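Local coordinates for RNA-dependent RNA polymerase (Farallon virus, PDB 6DX5), which probably copies viral RNA as a whole polymerase, of which the part here is the viral OTU domain, a deubiquitinating cysteine protease, at residues W6-F9 and L13-S16; R40-L45 and V138-W143; D111-D116 and T126-M131. All blocks are in the same frame, centred on the assembly; numbering follows the deposited sequence.

Interaction 1: residues W6-F9 and L13-S16; sequences WQLF and LYTS
Trp-6 lays one face of its indole against Ser-16: the CB of Ser-16 stands 4.0 Å from the centroid of the six-membered ring of Trp-6, over the face but offset toward its rim, a CH-pi contact. The same indole reaches Tyr-14 through its CE3 atom, 3.8 Å from Tyr-14 CB. Two residues on from Trp-6, Leu-8 and Tyr-14 meet obliquely as a non-hydrogen-bonded pair; the CD1 branch of Leu-8 turns back toward the phenol, with CD1 3.4 Å from Tyr-14 CE2 and nearly as close to CZ. Phe-9 and Leu-13 instead run alongside each other and point the same way. In both, CG is anti to the backbone N (chi1 -179° in Phe-9), which sets Phe-9 CD2 3.4 Å from Leu-13 CD2, while Leu-13 CG lies in the plane of the ring at its edge. Phe-9 and Thr-15 cross at a slant, Thr-15 CG2 3.8 Å from Phe-9 CB.

These groups are set on an antiparallel beta hairpin, Leu-8 and Tyr-14 on one face, Gln-7 and Thr-15 on the other. Gln-7 and Thr-15 form its hydrogen-bonded pair, with Gln-7 N to Thr-15 O at 2.8 Å and almost straight (175°), and Thr-15 N to Gln-7 O at 2.9 Å. Phe-9 N donates to Leu-13 O at 2.7 Å, closing the hairpin near its turn.

Lys-156 makes a cation-pi contact with Trp-6, and Leu-8 packs on Arg-81 of the second subunit. Strand 7-10 is outermost in this chain's mixed sheet, whereas strand 13-16 goes on inward to pair with strand 151-157.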
ATOM      1  N   TRP A   6       6.293 -14.527  -5.379  1.00 52.81           N
ATOM      2  CA  TRP A   6       6.181 -13.093  -5.242  1.00 46.47           C
ATOM      3  C   TRP A   6       5.499 -12.526  -6.477  1.00 48.77           C
ATOM      4  O   TRP A   6       5.838 -12.909  -7.601  1.00 59.53           O
ATOM      5  CB  TRP A   6       7.581 -12.504  -5.071  1.00 46.69           C
ATOM      6  CG  TRP A   6       8.233 -12.897  -3.783  1.00 44.45           C
ATOM      7  CD1 TRP A   6       9.232 -13.835  -3.589  1.00 41.71           C
ATOM      8  CD2 TRP A   6       7.921 -12.368  -2.493  1.00 37.87           C
ATOM      9  NE1 TRP A   6       9.554 -13.920  -2.248  1.00 39.95           N
ATOM     10  CE2 TRP A   6       8.772 -13.031  -1.550  1.00 36.00           C
ATOM     11  CE3 TRP A   6       7.023 -11.390  -2.042  1.00 28.11           C
ATOM     12  CZ2 TRP A   6       8.733 -12.752  -0.183  1.00 35.28           C
ATOM     13  CZ3 TRP A   6       6.959 -11.135  -0.682  1.00 30.64           C
ATOM     14  CH2 TRP A   6       7.808 -11.825   0.244  1.00 33.32           C
ATOM     15  N   GLN A   7       4.524 -11.642  -6.270  1.00 55.75           N
ATOM     16  CA  GLN A   7       3.833 -10.950  -7.352  1.00 60.86           C
ATOM     17  C   GLN A   7       4.362  -9.530  -7.439  1.00 57.08           C
ATOM     18  O   GLN A   7       4.434  -8.837  -6.413  1.00 49.26           O
ATOM     19  CB  GLN A   7       2.318 -10.918  -7.125  1.00 68.13           C
ATOM     20  CG  GLN A   7       1.669 -12.301  -7.066  1.00 82.48           C
ATOM     21  CD  GLN A   7       1.754 -13.047  -8.401  1.00 95.98           C
ATOM     22  OE1 GLN A   7       1.115 -12.665  -9.398  1.00 97.19           O
ATOM     23  NE2 GLN A   7       2.564 -14.114  -8.427  1.00100.79           N
ATOM     24  N   LEU A   8       4.735  -9.093  -8.648  1.00 54.54           N
ATOM     25  CA  LEU A   8       5.148  -7.705  -8.798  1.00 45.23           C
ATOM     26  C   LEU A   8       3.977  -6.803  -8.433  1.00 45.81           C
ATOM     27  O   LEU A   8       2.817  -7.069  -8.761  1.00 54.97           O
ATOM     28  CB  LEU A   8       5.653  -7.403 -10.216  1.00 45.86           C
ATOM     29  CG  LEU A   8       6.493  -6.115 -10.317  1.00 43.60           C
ATOM     30  CD1 LEU A   8       7.940  -6.253  -9.826  1.00 41.35           C
ATOM     31  CD2 LEU A   8       6.508  -5.627 -11.722  1.00 54.99           C
ATOM     32  N   PHE A   9       4.279  -5.750  -7.722  1.00 43.98           N
ATOM     33  CA  PHE A   9       3.266  -4.914  -7.108  1.00 48.65           C
ATOM     34  C   PHE A   9       3.566  -3.439  -7.311  1.00 48.45           C
ATOM     35  O   PHE A   9       2.684  -2.603  -7.117  1.00 49.82           O
ATOM     36  CB  PHE A   9       3.222  -5.276  -5.616  1.00 54.82           C
ATOM     37  CG  PHE A   9       2.222  -4.536  -4.802  1.00 65.17           C
ATOM     38  CD1 PHE A   9       0.868  -4.719  -4.993  1.00 71.68           C
ATOM     39  CD2 PHE A   9       2.648  -3.725  -3.762  1.00 73.64           C
ATOM     40  CE1 PHE A   9      -0.054  -4.057  -4.191  1.00 78.90           C
ATOM     41  CE2 PHE A   9       1.748  -3.061  -2.964  1.00 77.63           C
ATOM     42  CZ  PHE A   9       0.392  -3.224  -3.173  1.00 78.52           C
ATOM     43  N   LEU A  13       8.993  -3.753  -6.195  1.00 32.35           N
ATOM     44  CA  LEU A  13       8.158  -4.038  -5.019  1.00 33.57           C
ATOM     45  C   LEU A  13       7.270  -5.254  -5.279  1.00 34.83           C
ATOM     46  O   LEU A  13       6.525  -5.295  -6.271  1.00 38.88           O
ATOM     47  CB  LEU A  13       7.285  -2.832  -4.653  1.00 29.32           C
ATOM     48  CG  LEU A  13       6.111  -2.976  -3.670  1.00 33.64           C
ATOM     49  CD1 LEU A  13       6.488  -3.464  -2.241  1.00 29.70           C
ATOM     50  CD2 LEU A  13       5.368  -1.655  -3.587  1.00 38.41           C
ATOM     51  N   TYR A  14       7.350  -6.226  -4.381  1.00 34.01           N
ATOM     52  CA  TYR A  14       6.669  -7.510  -4.509  1.00 36.38           C
ATOM     53  C   TYR A  14       5.779  -7.751  -3.304  1.00 39.57           C
ATOM     54  O   TYR A  14       6.008  -7.231  -2.210  1.00 34.59           O
ATOM     55  CB  TYR A  14       7.662  -8.703  -4.639  1.00 33.51           C
ATOM     56  CG  TYR A  14       8.581  -8.548  -5.818  1.00 42.96           C
ATOM     57  CD1 TYR A  14       9.712  -7.739  -5.719  1.00 37.23           C
ATOM     58  CD2 TYR A  14       8.302  -9.171  -7.044  1.00 43.06           C
ATOM     59  CE1 TYR A  14      10.548  -7.564  -6.785  1.00 44.27           C
ATOM     60  CE2 TYR A  14       9.134  -8.997  -8.129  1.00 46.86           C
ATOM     61  CZ  TYR A  14      10.245  -8.176  -8.002  1.00 50.68           C
ATOM     62  OH  TYR A  14      11.091  -7.965  -9.062  1.00 47.40           O
ATOM     63  N   THR A  15       4.769  -8.567  -3.522  1.00 47.81           N
ATOM     64  CA  THR A  15       3.862  -8.956  -2.473  1.00 47.87           C
ATOM     65  C   THR A  15       3.622 -10.454  -2.594  1.00 47.95           C
ATOM     66  O   THR A  15       3.923 -11.076  -3.620  1.00 44.54           O
ATOM     67  CB  THR A  15       2.547  -8.164  -2.557  1.00 53.31           C
ATOM     68  OG1 THR A  15       1.672  -8.568  -1.489  1.00 60.12           O
ATOM     69  CG2 THR A  15       1.859  -8.387  -3.914  1.00 47.38           C
ATOM     70  N   SER A  16       3.108 -11.022  -1.507  1.00 42.21           N
ATOM     71  CA  SER A  16       2.821 -12.437  -1.440  1.00 44.19           C
ATOM     72  C   SER A  16       1.757 -12.674  -0.371  1.00 45.97           C
ATOM     73  O   SER A  16       1.679 -11.960   0.636  1.00 42.89           O
ATOM     74  CB  SER A  16       4.090 -13.236  -1.145  1.00 47.34           C
ATOM     75  OG  SER A  16       3.843 -14.617  -1.338  1.00 52.72           O
TER

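Interaction 2: residues R40-L45 and V138-W143; sequences RAFAYL and VTIVIW
Phe-42 carries the whole of this contact between its helix and strand 140-145 with the residues leading into it, and apolar packing is all that joins the two segments. The side chains of Phe-42 and Ile-140 cross at about a right angle: the terminal CD1 of Ile-140 comes to 3.5 Å from Phe-42 CE1, and its CG1 to 3.7 Å from the same ring carbon. Val-138, just before the strand, points back at Phe-42 from the opposite direction, its CG2 methyl at the ring edge, near the ring plane, 4.1 Å from Phe-42 CZ. With CG anti to the backbone N (chi1 -175°), the phenyl is thrown outward from the helix and spans a backbone gap of 8.6 Å between Phe-42 CA and Ile-140 CA.

The packing is consistent with the OTU fold, in which a helix lies against one face of the central sheet. In OTU proteases the nucleophilic cysteine sits at the start of such a helix, and helix 37-47 probably fills that place here. Around the phenyl, Phe-46 from the next turn of the helix brings its ring against that of Phe-42, while Ala-41 reaches Ile-168 and Leu-45 reaches Phe-166 and Ala-177 on adjoining strands.

Polar bonds belong to the surroundings. Arg-40 forms salt bridges through NH1 with Glu-50 and Glu-51, and strand 140-145 is held between its neighbours by backbone hydrogen bonds, such as those of Ile-140 with Phe-157 and Val-141 with Phe-166 and Ile-168.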
ATOM      1  N   ARG A  40      15.330   2.053  13.385  1.00 20.99           N
ATOM      2  CA  ARG A  40      16.050   1.262  14.399  1.00 18.95           C
ATOM      3  C   ARG A  40      16.073  -0.221  14.048  1.00 25.37           C
ATOM      4  O   ARG A  40      17.096  -0.913  14.241  1.00 17.96           O
ATOM      5  CB  ARG A  40      15.399   1.423  15.774  1.00 19.24           C
ATOM      6  CG  ARG A  40      15.586   2.816  16.372  1.00 23.20           C
ATOM      7  CD  ARG A  40      14.785   2.968  17.700  1.00 23.88           C
ATOM      8  NE  ARG A  40      15.173   4.220  18.329  1.00 25.59           N
ATOM      9  CZ  ARG A  40      16.234   4.317  19.116  1.00 27.56           C
ATOM     10  NH1 ARG A  40      16.947   3.214  19.408  1.00 28.51           N
ATOM     11  NH2 ARG A  40      16.578   5.490  19.620  1.00 29.77           N
ATOM     12  N   ALA A  41      14.940  -0.738  13.570  1.00 22.25           N
ATOM     13  CA  ALA A  41      14.897  -2.130  13.131  1.00 26.38           C
ATOM     14  C   ALA A  41      15.884  -2.354  11.990  1.00 26.05           C
ATOM     15  O   ALA A  41      16.725  -3.262  12.040  1.00 23.10           O
ATOM     16  CB  ALA A  41      13.460  -2.499  12.708  1.00 17.79           C
ATOM     17  N   PHE A  42      15.872  -1.478  10.993  1.00 21.63           N
ATOM     18  CA  PHE A  42      16.801  -1.714   9.893  1.00 18.72           C
ATOM     19  C   PHE A  42      18.235  -1.507  10.377  1.00 21.51           C
ATOM     20  O   PHE A  42      19.115  -2.325  10.094  1.00 20.69           O
ATOM     21  CB  PHE A  42      16.452  -0.823   8.667  1.00 17.95           C
ATOM     22  CG  PHE A  42      17.297  -1.122   7.472  1.00 21.43           C
ATOM     23  CD1 PHE A  42      17.020  -2.213   6.663  1.00 22.35           C
ATOM     24  CD2 PHE A  42      18.414  -0.357   7.197  1.00 23.22           C
ATOM     25  CE1 PHE A  42      17.833  -2.512   5.562  1.00 28.46           C
ATOM     26  CE2 PHE A  42      19.254  -0.647   6.104  1.00 22.16           C
ATOM     27  CZ  PHE A  42      18.953  -1.728   5.280  1.00 25.33           C
ATOM     28  N   ALA A  43      18.486  -0.475  11.180  1.00 19.99           N
ATOM     29  CA  ALA A  43      19.855  -0.297  11.651  1.00 18.28           C
ATOM     30  C   ALA A  43      20.328  -1.522  12.458  1.00 21.43           C
ATOM     31  O   ALA A  43      21.499  -1.931  12.385  1.00 25.76           O
ATOM     32  CB  ALA A  43      19.947   0.999  12.475  1.00 19.04           C
ATOM     33  N   TYR A  44      19.435  -2.143  13.219  1.00 19.47           N
ATOM     34  CA  TYR A  44      19.861  -3.313  13.974  1.00 17.25           C
ATOM     35  C   TYR A  44      20.322  -4.431  13.045  1.00 22.41           C
ATOM     36  O   TYR A  44      21.371  -5.048  13.281  1.00 20.87           O
ATOM     37  CB  TYR A  44      18.748  -3.807  14.892  1.00 19.08           C
ATOM     38  CG  TYR A  44      19.217  -5.036  15.623  1.00 21.06           C
ATOM     39  CD1 TYR A  44      19.968  -4.935  16.796  1.00 25.20           C
ATOM     40  CD2 TYR A  44      18.927  -6.297  15.138  1.00 20.53           C
ATOM     41  CE1 TYR A  44      20.418  -6.080  17.477  1.00 25.51           C
ATOM     42  CE2 TYR A  44      19.360  -7.451  15.819  1.00 27.07           C
ATOM     43  CZ  TYR A  44      20.100  -7.332  16.974  1.00 30.17           C
ATOM     44  OH  TYR A  44      20.491  -8.489  17.633  1.00 32.45           O
ATOM     45  N   LEU A  45      19.561  -4.705  11.964  1.00 19.04           N
ATOM     46  CA  LEU A  45      19.957  -5.790  11.063  1.00 24.20           C
ATOM     47  C   LEU A  45      21.171  -5.406  10.243  1.00 30.12           C
ATOM     48  O   LEU A  45      22.062  -6.228  10.021  1.00 28.32           O
ATOM     49  CB  LEU A  45      18.832  -6.155  10.101  1.00 29.84           C
ATOM     50  CG  LEU A  45      17.588  -6.666  10.808  1.00 35.54           C
ATOM     51  CD1 LEU A  45      16.444  -6.937   9.826  1.00 29.54           C
ATOM     52  CD2 LEU A  45      17.995  -7.927  11.565  1.00 35.28           C
ATOM     53  N   VAL A 138      19.840  -3.553  -1.482  1.00 30.02           N
ATOM     54  CA  VAL A 138      19.488  -4.701  -0.652  1.00 29.69           C
ATOM     55  C   VAL A 138      18.003  -4.945  -0.803  1.00 33.08           C
ATOM     56  O   VAL A 138      17.274  -4.135  -1.385  1.00 27.55           O
ATOM     57  CB  VAL A 138      19.818  -4.530   0.844  1.00 23.43           C
ATOM     58  CG1 VAL A 138      21.282  -4.378   1.042  1.00 20.59           C
ATOM     59  CG2 VAL A 138      19.023  -3.346   1.487  1.00 19.10           C
ATOM     60  N   THR A 139      17.568  -6.088  -0.267  1.00 23.97           N
ATOM     61  CA  THR A 139      16.170  -6.450  -0.199  1.00 23.33           C
ATOM     62  C   THR A 139      15.662  -6.301   1.231  1.00 25.12           C
ATOM     63  O   THR A 139      16.274  -6.821   2.186  1.00 26.93           O
ATOM     64  CB  THR A 139      15.993  -7.869  -0.713  1.00 26.00           C
ATOM     65  OG1 THR A 139      16.424  -7.876  -2.075  1.00 29.57           O
ATOM     66  CG2 THR A 139      14.524  -8.298  -0.661  1.00 24.20           C
ATOM     67  N   ILE A 140      14.540  -5.609   1.383  1.00 23.56           N
ATOM     68  CA  ILE A 140      13.901  -5.464   2.689  1.00 22.62           C
ATOM     69  C   ILE A 140      12.531  -6.112   2.592  1.00 26.55           C
ATOM     70  O   ILE A 140      11.772  -5.822   1.650  1.00 27.33           O
ATOM     71  CB  ILE A 140      13.796  -3.986   3.116  1.00 19.73           C
ATOM     72  CG1 ILE A 140      15.164  -3.408   3.196  1.00 22.32           C
ATOM     73  CG2 ILE A 140      13.131  -3.839   4.536  1.00 20.88           C
ATOM     74  CD1 ILE A 140      15.180  -1.848   3.333  1.00 19.89           C
ATOM     75  N   VAL A 141      12.221  -6.992   3.551  1.00 20.54           N
ATOM     76  CA  VAL A 141      10.934  -7.666   3.612  1.00 22.81           C
ATOM     77  C   VAL A 141      10.177  -7.134   4.814  1.00 24.91           C
ATOM     78  O   VAL A 141      10.726  -7.090   5.910  1.00 21.82           O
ATOM     79  CB  VAL A 141      11.114  -9.186   3.714  1.00 27.94           C
ATOM     80  CG1 VAL A 141       9.804  -9.842   3.690  1.00 20.85           C
ATOM     81  CG2 VAL A 141      12.019  -9.680   2.565  1.00 25.48           C
ATOM     82  N   ILE A 142       8.922  -6.722   4.612  1.00 26.55           N
ATOM     83  CA  ILE A 142       8.074  -6.209   5.685  1.00 28.31           C
ATOM     84  C   ILE A 142       6.977  -7.238   5.918  1.00 24.65           C
ATOM     85  O   ILE A 142       6.149  -7.481   5.036  1.00 20.46           O
ATOM     86  CB  ILE A 142       7.443  -4.852   5.358  1.00 31.72           C
ATOM     87  CG1 ILE A 142       8.475  -3.838   4.837  1.00 34.02           C
ATOM     88  CG2 ILE A 142       6.708  -4.326   6.610  1.00 22.05           C
ATOM     89  CD1 ILE A 142       9.327  -3.298   5.885  1.00 38.92           C
ATOM     90  N   TRP A 143       6.955  -7.846   7.092  1.00 20.45           N
ATOM     91  CA  TRP A 143       5.934  -8.834   7.426  1.00 18.48           C
ATOM     92  C   TRP A 143       4.904  -8.145   8.320  1.00 18.56           C
ATOM     93  O   TRP A 143       5.227  -7.726   9.435  1.00 19.26           O
ATOM     94  CB  TRP A 143       6.538 -10.046   8.157  1.00 18.95           C
ATOM     95  CG  TRP A 143       7.624 -10.781   7.450  1.00 23.07           C
ATOM     96  CD1 TRP A 143       8.947 -10.442   7.405  1.00 23.59           C
ATOM     97  CD2 TRP A 143       7.474 -11.951   6.631  1.00 20.63           C
ATOM     98  NE1 TRP A 143       9.638 -11.345   6.634  1.00 23.86           N
ATOM     99  CE2 TRP A 143       8.755 -12.277   6.143  1.00 21.60           C
ATOM    100  CE3 TRP A 143       6.383 -12.760   6.279  1.00 24.27           C
ATOM    101  CZ2 TRP A 143       8.989 -13.379   5.292  1.00 38.15           C
ATOM    102  CZ3 TRP A 143       6.614 -13.879   5.447  1.00 28.98           C
ATOM    103  CH2 TRP A 143       7.901 -14.148   4.940  1.00 31.45           C
TER

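Interaction 3: residues D111-D116 and T126-M131; sequences DLYLED and TDEAEM
Tyr-113 reaches out from helix 103-117 and gives its hydroxyl hydrogen to Glu-128, OH to OE1 2.7 Å. The bond uses the anti lone pair of OE1, the one turned away from OE2. OE1 lies at the edge of the phenol, in its plane, and carboxylate and ring are only 12° apart, so the two flat groups are almost coplanar. A bend at chi2 (78°) curls the Glu-128 side chain so that its end comes nearer the tyrosine than the direction of its CB suggests. OE1 is also bonded by the OH of Tyr-122, while OE2 accepts from the backbone N of Gly-125, just ahead of helix 126-136. These three partners and the nearby start of the helix would probably offset the cost of burying a charge on the carboxylate.

Within the OTU-like protease family region this ties two consecutive helices side chain to side chain, their backbones well apart: the nearest CA atoms, those of Tyr-113 and Asp-127, are separated by 10.5 Å.

The sulfur and apolar part comes from Met-131, one turn after Glu-128 on the helix. Extended beyond CG and coming from the opposite direction, it brings its methyl to the hydroxyl end of the ring, oblique to it, CE 3.5 Å from Tyr-113 CZ and 3.3 Å from Tyr-113 OH. SD stands obliquely, 5.2 Å from the Tyr-113 ring centroid, a Met-aromatic contact. Helix 53-66 adds to the packing, with Leu-61 against Tyr-113 and both Tyr-63 and Ala-64 against Met-131.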
ATOM      1  N   ASP A 111      10.574  18.911  -1.689  1.00 36.89           N
ATOM      2  CA  ASP A 111      10.726  19.827  -0.553  1.00 38.26           C
ATOM      3  C   ASP A 111       9.636  19.614   0.513  1.00 42.87           C
ATOM      4  O   ASP A 111       9.924  19.696   1.715  1.00 38.48           O
ATOM      5  CB  ASP A 111      10.745  21.289  -1.015  1.00 39.10           C
ATOM      6  CG  ASP A 111      11.936  21.614  -1.953  1.00 61.86           C
ATOM      7  OD1 ASP A 111      11.743  22.468  -2.850  1.00 76.35           O
ATOM      8  OD2 ASP A 111      13.045  21.026  -1.820  1.00 65.06           O
ATOM      9  N   LEU A 112       8.384  19.346   0.097  1.00 33.14           N
ATOM     10  CA  LEU A 112       7.359  19.023   1.078  1.00 36.71           C
ATOM     11  C   LEU A 112       7.707  17.736   1.831  1.00 41.23           C
ATOM     12  O   LEU A 112       7.571  17.671   3.059  1.00 43.09           O
ATOM     13  CB  LEU A 112       5.994  18.902   0.409  1.00 33.61           C
ATOM     14  CG  LEU A 112       5.428  20.205  -0.210  1.00 43.43           C
ATOM     15  CD1 LEU A 112       4.178  19.917  -1.033  1.00 45.53           C
ATOM     16  CD2 LEU A 112       5.145  21.266   0.829  1.00 45.03           C
ATOM     17  N   TYR A 113       8.160  16.705   1.112  1.00 41.45           N
ATOM     18  CA  TYR A 113       8.549  15.463   1.769  1.00 34.96           C
ATOM     19  C   TYR A 113       9.627  15.726   2.812  1.00 31.04           C
ATOM     20  O   TYR A 113       9.505  15.294   3.960  1.00 27.34           O
ATOM     21  CB  TYR A 113       9.035  14.421   0.744  1.00 32.12           C
ATOM     22  CG  TYR A 113       9.725  13.230   1.401  1.00 32.51           C
ATOM     23  CD1 TYR A 113       8.989  12.271   2.095  1.00 33.82           C
ATOM     24  CD2 TYR A 113      11.103  13.088   1.362  1.00 32.63           C
ATOM     25  CE1 TYR A 113       9.608  11.217   2.735  1.00 27.94           C
ATOM     26  CE2 TYR A 113      11.736  12.026   2.000  1.00 28.04           C
ATOM     27  CZ  TYR A 113      10.969  11.094   2.660  1.00 28.89           C
ATOM     28  OH  TYR A 113      11.579  10.045   3.292  1.00 29.34           O
ATOM     29  N   LEU A 114      10.701  16.422   2.421  1.00 30.27           N
ATOM     30  CA  LEU A 114      11.792  16.700   3.347  1.00 26.66           C
ATOM     31  C   LEU A 114      11.318  17.511   4.553  1.00 35.72           C
ATOM     32  O   LEU A 114      11.801  17.299   5.672  1.00 38.61           O
ATOM     33  CB  LEU A 114      12.920  17.449   2.621  1.00 33.22           C
ATOM     34  CG  LEU A 114      13.547  16.590   1.541  1.00 32.99           C
ATOM     35  CD1 LEU A 114      14.558  17.357   0.772  1.00 28.12           C
ATOM     36  CD2 LEU A 114      14.155  15.360   2.254  1.00 32.70           C
ATOM     37  N   GLU A 115      10.390  18.455   4.356  1.00 32.56           N
ATOM     38  CA  GLU A 115       9.883  19.223   5.500  1.00 44.06           C
ATOM     39  C   GLU A 115       9.248  18.316   6.555  1.00 44.92           C
ATOM     40  O   GLU A 115       9.446  18.530   7.760  1.00 48.00           O
ATOM     41  CB  GLU A 115       8.876  20.287   5.054  1.00 45.62           C
ATOM     42  CG  GLU A 115       9.540  21.551   4.503  1.00 64.25           C
ATOM     43  CD  GLU A 115       8.550  22.599   3.975  1.00 76.65           C
ATOM     44  OE1 GLU A 115       7.406  22.677   4.485  1.00 78.89           O
ATOM     45  OE2 GLU A 115       8.933  23.342   3.044  1.00 76.30           O
ATOM     46  N   ASP A 116       8.482  17.302   6.129  1.00 38.43           N
ATOM     47  CA  ASP A 116       7.945  16.352   7.098  1.00 37.48           C
ATOM     48  C   ASP A 116       9.031  15.421   7.593  1.00 33.90           C
ATOM     49  O   ASP A 116       9.174  15.206   8.810  1.00 35.52           O
ATOM     50  CB  ASP A 116       6.806  15.523   6.503  1.00 44.23           C
ATOM     51  CG  ASP A 116       5.501  16.308   6.356  1.00 54.29           C
ATOM     52  OD1 ASP A 116       5.371  17.454   6.878  1.00 54.99           O
ATOM     53  OD2 ASP A 116       4.596  15.754   5.689  1.00 58.24           O
ATOM     54  N   THR A 126       7.301   2.395   5.220  1.00 26.76           N
ATOM     55  CA  THR A 126       7.535   1.768   3.912  1.00 22.82           C
ATOM     56  C   THR A 126       8.072   2.767   2.872  1.00 28.07           C
ATOM     57  O   THR A 126       8.858   2.387   1.997  1.00 29.29           O
ATOM     58  CB  THR A 126       6.241   1.103   3.413  1.00 32.74           C
ATOM     59  OG1 THR A 126       5.182   2.068   3.424  1.00 36.38           O
ATOM     60  CG2 THR A 126       5.835  -0.039   4.355  1.00 36.03           C
ATOM     61  N   ASP A 127       7.701   4.053   2.950  1.00 25.27           N
ATOM     62  CA  ASP A 127       8.261   4.995   1.967  1.00 29.25           C
ATOM     63  C   ASP A 127       9.772   4.977   2.050  1.00 28.03           C
ATOM     64  O   ASP A 127      10.461   5.027   1.034  1.00 28.01           O
ATOM     65  CB  ASP A 127       7.763   6.415   2.203  1.00 33.56           C
ATOM     66  CG  ASP A 127       6.304   6.634   1.777  1.00 43.40           C
ATOM     67  OD1 ASP A 127       5.607   5.720   1.233  1.00 45.33           O
ATOM     68  OD2 ASP A 127       5.859   7.777   2.015  1.00 50.26           O
ATOM     69  N   GLU A 128      10.305   4.839   3.250  1.00 23.04           N
ATOM     70  CA  GLU A 128      11.752   4.812   3.407  1.00 22.11           C
ATOM     71  C   GLU A 128      12.334   3.404   3.198  1.00 24.13           C
ATOM     72  O   GLU A 128      13.481   3.303   2.738  1.00 25.75           O
ATOM     73  CB  GLU A 128      12.151   5.377   4.773  1.00 22.94           C
ATOM     74  CG  GLU A 128      11.913   6.913   4.884  1.00 20.90           C
ATOM     75  CD  GLU A 128      10.449   7.268   5.129  1.00 35.62           C
ATOM     76  OE1 GLU A 128      10.042   8.391   4.690  1.00 25.09           O
ATOM     77  OE2 GLU A 128       9.718   6.437   5.770  1.00 25.39           O
ATOM     78  N   ALA A 129      11.587   2.316   3.485  1.00 19.09           N
ATOM     79  CA  ALA A 129      12.043   0.985   3.057  1.00 27.45           C
ATOM     80  C   ALA A 129      12.369   0.974   1.556  1.00 24.26           C
ATOM     81  O   ALA A 129      13.382   0.415   1.130  1.00 24.82           O
ATOM     82  CB  ALA A 129      10.985  -0.089   3.360  1.00 18.68           C
ATOM     83  N   GLU A 130      11.515   1.570   0.744  1.00 23.14           N
ATOM     84  CA  GLU A 130      11.781   1.601  -0.674  1.00 26.01           C
ATOM     85  C   GLU A 130      13.088   2.338  -0.971  1.00 29.62           C
ATOM     86  O   GLU A 130      13.868   1.929  -1.849  1.00 25.73           O
ATOM     87  CB  GLU A 130      10.599   2.264  -1.371  1.00 23.87           C
ATOM     88  CG  GLU A 130      10.840   2.589  -2.796  1.00 27.74           C
ATOM     89  CD  GLU A 130       9.592   3.125  -3.517  1.00 36.42           C
ATOM     90  OE1 GLU A 130       8.706   3.767  -2.871  1.00 32.00           O
ATOM     91  OE2 GLU A 130       9.492   2.842  -4.764  1.00 39.28           O
ATOM     92  N   MET A 131      13.334   3.446  -0.267  1.00 23.00           N
ATOM     93  CA  MET A 131      14.527   4.250  -0.530  1.00 22.62           C
ATOM     94  C   MET A 131      15.775   3.475  -0.151  1.00 25.58           C
ATOM     95  O   MET A 131      16.751   3.434  -0.915  1.00 28.08           O
ATOM     96  CB  MET A 131      14.430   5.545   0.272  1.00 22.44           C
ATOM     97  CG  MET A 131      13.221   6.443  -0.205  1.00 25.53           C
ATOM     98  SD  MET A 131      13.049   7.837   0.899  1.00 26.61           S
ATOM     99  CE  MET A 131      11.402   8.511   0.356  1.00 25.72           C
TER

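Interactions 1 and 2 reach the same mixed sheet, their centres about 17 Å apart: the hairpin of interaction 1 forms one margin, and strand 151-157 separates it from strand 140-145 of interaction 2. Helix 37-47 of interaction 2 probably carries the nucleophilic cysteine at its start, as in other OTU proteases. Interaction 3 belongs to the helical part, about 21 Å from interaction 1 and 16 Å from interaction 2 between centres. Interactions 2 and 3 touch where Ile-140 CD1 packs 3.6 Å from Ala-129 O. The side chain of Phe-9 comes to about 3 Å, and that of Glu-128 to about 4 Å, of a bound DTT, probably from the crystallisation liquor; Asp-127 OD2 hydrogen-bonds DTT.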